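Side-chain contacts in putative nucleotidyltransferase (PDB 2RFF), which probably acts as a nucleotidyltransferase, transferring a nucleotidyl group to an acceptor: residues 36-40 with 41-45; 76-79 with 80-84. One frame throughout, in Å; residues are numbered along the deposited sequence.

Contact 1 (36-40 with 41-45); sequences VYIFG and SRARG
The carbonyl of Gly-40, which follows strand 33-39, takes up the amides of Ala-43 and Arg-44, which turns the chain at once into the short helix 41-44. Arg-44 N meets Gly-40 O at 3.0 Å and in the carbonyl plane, with a C=O...N angle of 159°. The second donor, Ala-43 N, is also 3.0 Å from Gly-40 O but stands well above that plane. Gly-40 occupies the N-cap position with a phi of 77°, and a side chain there would run into Ser-41 N. One step earlier a water spans the opening of the helix, donating to Phe-39 O at 2.7 Å and accepting from Arg-42 N at 3.2 Å. A strand that ends in Gly-Ser and passes into a short helix is a signature of the nucleotidyltransferase fold; in relatives this turn usually lies beside the nucleotide phosphates, and the same is probable here. Ala-43 aims its methyl back at the strand end, CB resting 3.4 Å from Ile-38 O and also against Phe-39 CA. Ile-38 reaches it with one branch: CG2, anti to the backbone N, comes within 4.3 Å of Ala-43 CB, while CG1 runs off in another direction. Arg-44 folds back over the turn. A bend at chi3 (-62°) lays one face of its guanidinium on the Gly-40 to Ser-41 peptide, CZ being 3.6 Å from Gly-40 C, and its NE forms a salt bridge with Asp-46, which should help fix the rotation of the group. The guanidinium of Arg-42 is hydrogen-bonded to Gln-12 and Ser-11 of helix 6-29 and to the carbonyl of Ser-51.

Contact 2 (76-79 with 80-84); sequences RFIR and GNVDY. With EDO (1,2-ethanediol), chain C.
Ile-78 meets Val-82 and Tyr-84 in a local apolar contact at the surface, where the loop after helix 67-74 turns into strand 82-88. Ile-78 divides its branches between the two partners. CG2 lies 4.0 Å from Val-82 CG1, and CG1 comes to 3.7 Å from Tyr-84 CD1, approaching the ring obliquely. The turn between them passes through Gly-80, with positive phi, and an inverse gamma turn centred on Asn-81, marked by a weak bond from Val-82 N to Gly-80 O. Val-82 CG2 presses to 3.2 Å from Arg-79 O, a buried carbonyl oxygen that lacks a hydrogen-bond partner. With CG set between the backbone N and the carbonyl carbon (chi1 71°), the Tyr-84 ring is brought up to Ile-78. Over one face of this ring lies a 1,2-ethanediol, probably from the crystallisation liquor, its C2 3.5 Å from Tyr-84 CZ. Without the Tyr-84 ring, as with an alanine here, CG1 of Ile-78 would probably lose its aromatic partner and a gap would open beside it. Arg-79 doubles back at chi2 and donates from NH1 to Phe-77 O at 2.9 Å. The same guanidinium makes salt bridges with Glu-21 and Glu-25 of helix 6-29, while Val-82 packs on Ile-53 and Ile-55 of strand 53-59 and Tyr-84 on Met-71 and Val-74 of helix 67-74.

Overall arrangement
From the N terminus the chain runs through helix 6-29 into strand 33-39, where contact 1 closes the tight turn onto helix 41-44. Strand 53-59 follows, then helix 67-74, and contact 2 closes the turn into strand 82-88, completing a beta-alpha-beta crossover between two neighbouring parallel strands. The contacts come in series, neither nested nor crossed, with centres about 15 Å apart and nearest atoms about 5 Å apart without touching. Strand 53-59 lies between their strands in the mixed sheet: Phe-39 pairs with Asp-54, and Asp-83 with Ile-53 and Ile-55. Helix 6-29 joins them too, reached by Arg-42 from contact 1 and Arg-79 from contact 2.

Contact 1 (36-40 with 41-45)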
loop_
_atom_site.group_PDB
_atom_site.type_symbol
_atom_site.label_atom_id
_atom_site.label_comp_id
_atom_site.label_asym_id
_atom_site.label_seq_id
_atom_site.Cartn_x
_atom_site.Cartn_y
_atom_site.Cartn_z
ATOM N N VAL A 36 -4.003 -2.802 -4.530
ATOM C CA VAL A 36 -3.228 -2.209 -3.448
ATOM C C VAL A 36 -3.480 -0.713 -3.485
ATOM O O VAL A 36 -3.474 -0.096 -4.556
ATOM C CB VAL A 36 -1.725 -2.512 -3.531
ATOM C CG1 VAL A 36 -0.865 -1.771 -2.445
ATOM C CG2 VAL A 36 -1.487 -3.994 -3.446
ATOM N N TYR A 37 -3.660 -0.144 -2.307
ATOM C CA TYR A 37 -3.821 1.293 -2.153
ATOM C C TYR A 37 -2.708 1.829 -1.234
ATOM O O TYR A 37 -2.184 1.116 -0.354
ATOM C CB TYR A 37 -5.185 1.631 -1.551
ATOM C CG TYR A 37 -6.368 1.269 -2.400
ATOM C CD1 TYR A 37 -6.851 -0.038 -2.438
ATOM C CD2 TYR A 37 -7.014 2.235 -3.188
ATOM C CE1 TYR A 37 -8.016 -0.370 -3.201
ATOM C CE2 TYR A 37 -8.141 1.902 -3.955
ATOM C CZ TYR A 37 -8.585 0.576 -3.984
ATOM O OH TYR A 37 -9.673 0.179 -4.700
ATOM N N ILE A 38 -2.375 3.099 -1.457
ATOM C CA ILE A 38 -1.627 3.888 -0.495
ATOM C C ILE A 38 -2.690 4.662 0.312
ATOM O O ILE A 38 -3.653 5.213 -0.261
ATOM C CB ILE A 38 -0.638 4.872 -1.144
ATOM C CG1 ILE A 38 0.285 4.135 -2.108
ATOM C CG2 ILE A 38 0.122 5.655 -0.048
ATOM C CD1 ILE A 38 0.983 2.904 -1.532
ATOM N N PHE A 39 -2.609 4.601 1.635
ATOM C CA PHE A 39 -3.455 5.385 2.512
ATOM C C PHE A 39 -2.575 6.227 3.416
ATOM O O PHE A 39 -1.352 6.270 3.241
ATOM C CB PHE A 39 -4.487 4.511 3.261
ATOM C CG PHE A 39 -3.922 3.580 4.328
ATOM C CD1 PHE A 39 -3.430 2.337 3.997
ATOM C CD2 PHE A 39 -4.005 3.914 5.669
ATOM C CE1 PHE A 39 -2.927 1.461 4.998
ATOM C CE2 PHE A 39 -3.557 3.041 6.670
ATOM C CZ PHE A 39 -3.010 1.820 6.338
ATOM N N GLY A 40 -3.207 6.968 4.310
ATOM C CA GLY A 40 -2.479 7.797 5.246
ATOM C C GLY A 40 -1.942 9.071 4.631
ATOM O O GLY A 40 -2.365 9.489 3.563
ATOM N N SER A 41 -0.969 9.678 5.305
ATOM C CA SER A 41 -0.503 11.029 4.926
ATOM C C SER A 41 0.115 11.129 3.556
ATOM O O SER A 41 0.004 12.180 2.923
ATOM C CB SER A 41 0.443 11.608 5.969
ATOM O OG SER A 41 1.595 10.843 6.079
ATOM N N ARG A 42 0.775 10.052 3.099
ATOM C CA ARG A 42 1.364 10.047 1.740
ATOM C C ARG A 42 0.315 9.947 0.635
ATOM O O ARG A 42 0.606 10.259 -0.496
ATOM C CB ARG A 42 2.498 9.030 1.588
ATOM C CG ARG A 42 3.738 9.402 2.431
ATOM C CD ARG A 42 4.902 8.454 2.232
ATOM N NE ARG A 42 6.042 8.861 3.055
ATOM C CZ ARG A 42 6.871 9.866 2.772
ATOM N NH1 ARG A 42 6.786 10.578 1.672
ATOM N NH2 ARG A 42 7.831 10.160 3.615
ATOM N N ALA A 43 -0.891 9.491 0.965
ATOM C CA ALA A 43 -2.023 9.557 0.026
ATOM C C ALA A 43 -2.715 10.909 0.106
ATOM O O ALA A 43 -3.078 11.472 -0.923
ATOM C CB ALA A 43 -3.046 8.471 0.311
ATOM N N ARG A 44 -2.891 11.435 1.317
ATOM C CA ARG A 44 -3.640 12.693 1.520
ATOM C C ARG A 44 -2.887 13.944 1.091
ATOM O O ARG A 44 -3.461 14.872 0.528
ATOM C CB ARG A 44 -4.033 12.854 2.976
ATOM C CG ARG A 44 -4.862 11.727 3.564
ATOM C CD ARG A 44 -5.263 12.023 4.978
ATOM N NE ARG A 44 -4.155 12.179 5.946
ATOM C CZ ARG A 44 -3.748 11.280 6.852
ATOM N NH1 ARG A 44 -4.350 10.119 7.007
ATOM N NH2 ARG A 44 -2.761 11.571 7.670
ATOM N N GLY A 45 -1.588 13.956 1.393
ATOM C CA GLY A 45 -0.724 15.098 1.123
ATOM C C GLY A 45 -0.109 15.729 2.350
ATOM O O GLY A 45 0.857 16.486 2.191
HETATM O O HOH W 1 1.162 6.939 3.770
#

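Contact 2 (76-79 with 80-84)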
loop_
_atom_site.group_PDB
_atom_site.type_symbol
_atom_site.label_atom_id
_atom_site.label_comp_id
_atom_site.label_asym_id
_atom_site.label_seq_id
_atom_site.Cartn_x
_atom_site.Cartn_y
_atom_site.Cartn_z
ATOM N N ARG A 76 6.249 -11.065 6.184
ATOM C CA ARG A 76 7.650 -11.239 5.746
ATOM C C ARG A 76 8.132 -10.377 4.588
ATOM O O ARG A 76 9.331 -10.265 4.376
ATOM C CB ARG A 76 8.002 -12.700 5.462
ATOM C CG ARG A 76 7.433 -13.327 4.238
ATOM C CD ARG A 76 8.142 -14.650 4.048
ATOM N NE ARG A 76 7.386 -15.511 3.160
ATOM C CZ ARG A 76 7.431 -15.491 1.834
ATOM N NH1 ARG A 76 8.176 -14.617 1.164
ATOM N NH2 ARG A 76 6.688 -16.371 1.172
ATOM N N PHE A 77 7.207 -9.782 3.851
ATOM C CA PHE A 77 7.531 -8.892 2.757
ATOM C C PHE A 77 7.721 -7.451 3.199
ATOM O O PHE A 77 8.213 -6.647 2.415
ATOM C CB PHE A 77 6.397 -8.906 1.724
ATOM C CG PHE A 77 6.121 -10.265 1.134
ATOM C CD1 PHE A 77 6.793 -10.718 0.012
ATOM C CD2 PHE A 77 5.123 -11.066 1.669
ATOM C CE1 PHE A 77 6.507 -11.986 -0.544
ATOM C CE2 PHE A 77 4.834 -12.318 1.141
ATOM C CZ PHE A 77 5.529 -12.778 0.018
ATOM N N ILE A 78 7.324 -7.118 4.429
ATOM C CA ILE A 78 7.345 -5.748 4.898
ATOM C C ILE A 78 8.730 -5.399 5.413
ATOM O O ILE A 78 9.331 -6.178 6.177
ATOM C CB ILE A 78 6.283 -5.498 6.002
ATOM C CG1 ILE A 78 4.877 -5.856 5.532
ATOM C CG2 ILE A 78 6.285 -4.028 6.511
ATOM C CD1 ILE A 78 4.374 -5.127 4.239
ATOM N N ARG A 79 9.248 -4.264 4.953
ATOM C CA ARG A 79 10.540 -3.705 5.407
ATOM C C ARG A 79 10.529 -2.208 5.194
ATOM O O ARG A 79 9.646 -1.691 4.505
ATOM C CB ARG A 79 11.766 -4.320 4.734
ATOM C CG ARG A 79 11.931 -4.036 3.271
ATOM C CD ARG A 79 11.032 -4.849 2.421
ATOM N NE ARG A 79 11.524 -4.776 1.053
ATOM C CZ ARG A 79 11.115 -5.539 0.051
ATOM N NH1 ARG A 79 10.141 -6.435 0.215
ATOM N NH2 ARG A 79 11.677 -5.370 -1.147
ATOM N N GLY A 80 11.460 -1.516 5.826
ATOM C CA GLY A 80 11.531 -0.070 5.746
ATOM C C GLY A 80 10.474 0.593 6.611
ATOM O O GLY A 80 9.820 -0.066 7.397
ATOM N N ASN A 81 10.261 1.884 6.390
ATOM C CA ASN A 81 9.372 2.694 7.195
ATOM C C ASN A 81 7.963 2.574 6.588
ATOM O O ASN A 81 7.474 3.498 5.930
ATOM C CB ASN A 81 9.905 4.129 7.135
ATOM C CG ASN A 81 9.251 5.014 8.098
ATOM O OD1 ASN A 81 8.797 4.551 9.138
ATOM N ND2 ASN A 81 9.213 6.320 7.792
ATOM N N VAL A 82 7.376 1.397 6.800
ATOM C CA VAL A 82 6.130 0.973 6.169
ATOM C C VAL A 82 5.171 0.406 7.198
ATOM O O VAL A 82 5.544 -0.325 8.088
ATOM C CB VAL A 82 6.429 -0.166 5.100
ATOM C CG1 VAL A 82 5.111 -0.784 4.554
ATOM C CG2 VAL A 82 7.235 0.387 3.931
ATOM N N ASP A 83 3.902 0.747 7.087
ATOM C CA ASP A 83 2.840 0.085 7.875
ATOM C C ASP A 83 1.797 -0.354 6.890
ATOM O O ASP A 83 1.819 0.071 5.733
ATOM C CB ASP A 83 2.302 0.960 8.997
ATOM C CG ASP A 83 1.605 0.151 10.113
ATOM O OD1 ASP A 83 1.542 -1.081 10.051
ATOM O OD2 ASP A 83 1.169 0.755 11.113
ATOM N N TYR A 84 0.955 -1.279 7.324
ATOM C CA TYR A 84 -0.006 -1.875 6.397
ATOM C C TYR A 84 -1.311 -2.339 7.024
ATOM O O TYR A 84 -1.420 -2.498 8.237
ATOM C CB TYR A 84 0.715 -3.065 5.675
ATOM C CG TYR A 84 0.945 -4.232 6.584
ATOM C CD1 TYR A 84 2.089 -4.311 7.366
ATOM C CD2 TYR A 84 -0.023 -5.237 6.727
ATOM C CE1 TYR A 84 2.282 -5.380 8.243
ATOM C CE2 TYR A 84 0.158 -6.300 7.605
ATOM C CZ TYR A 84 1.323 -6.373 8.346
ATOM O OH TYR A 84 1.490 -7.422 9.215
HETATM C C1 EDO C . -1.381 -4.315 11.172
HETATM O O1 EDO C . -2.011 -5.055 12.240
HETATM C C2 EDO C . 0.134 -4.521 11.071
HETATM O O2 EDO C . 0.888 -3.839 12.090
#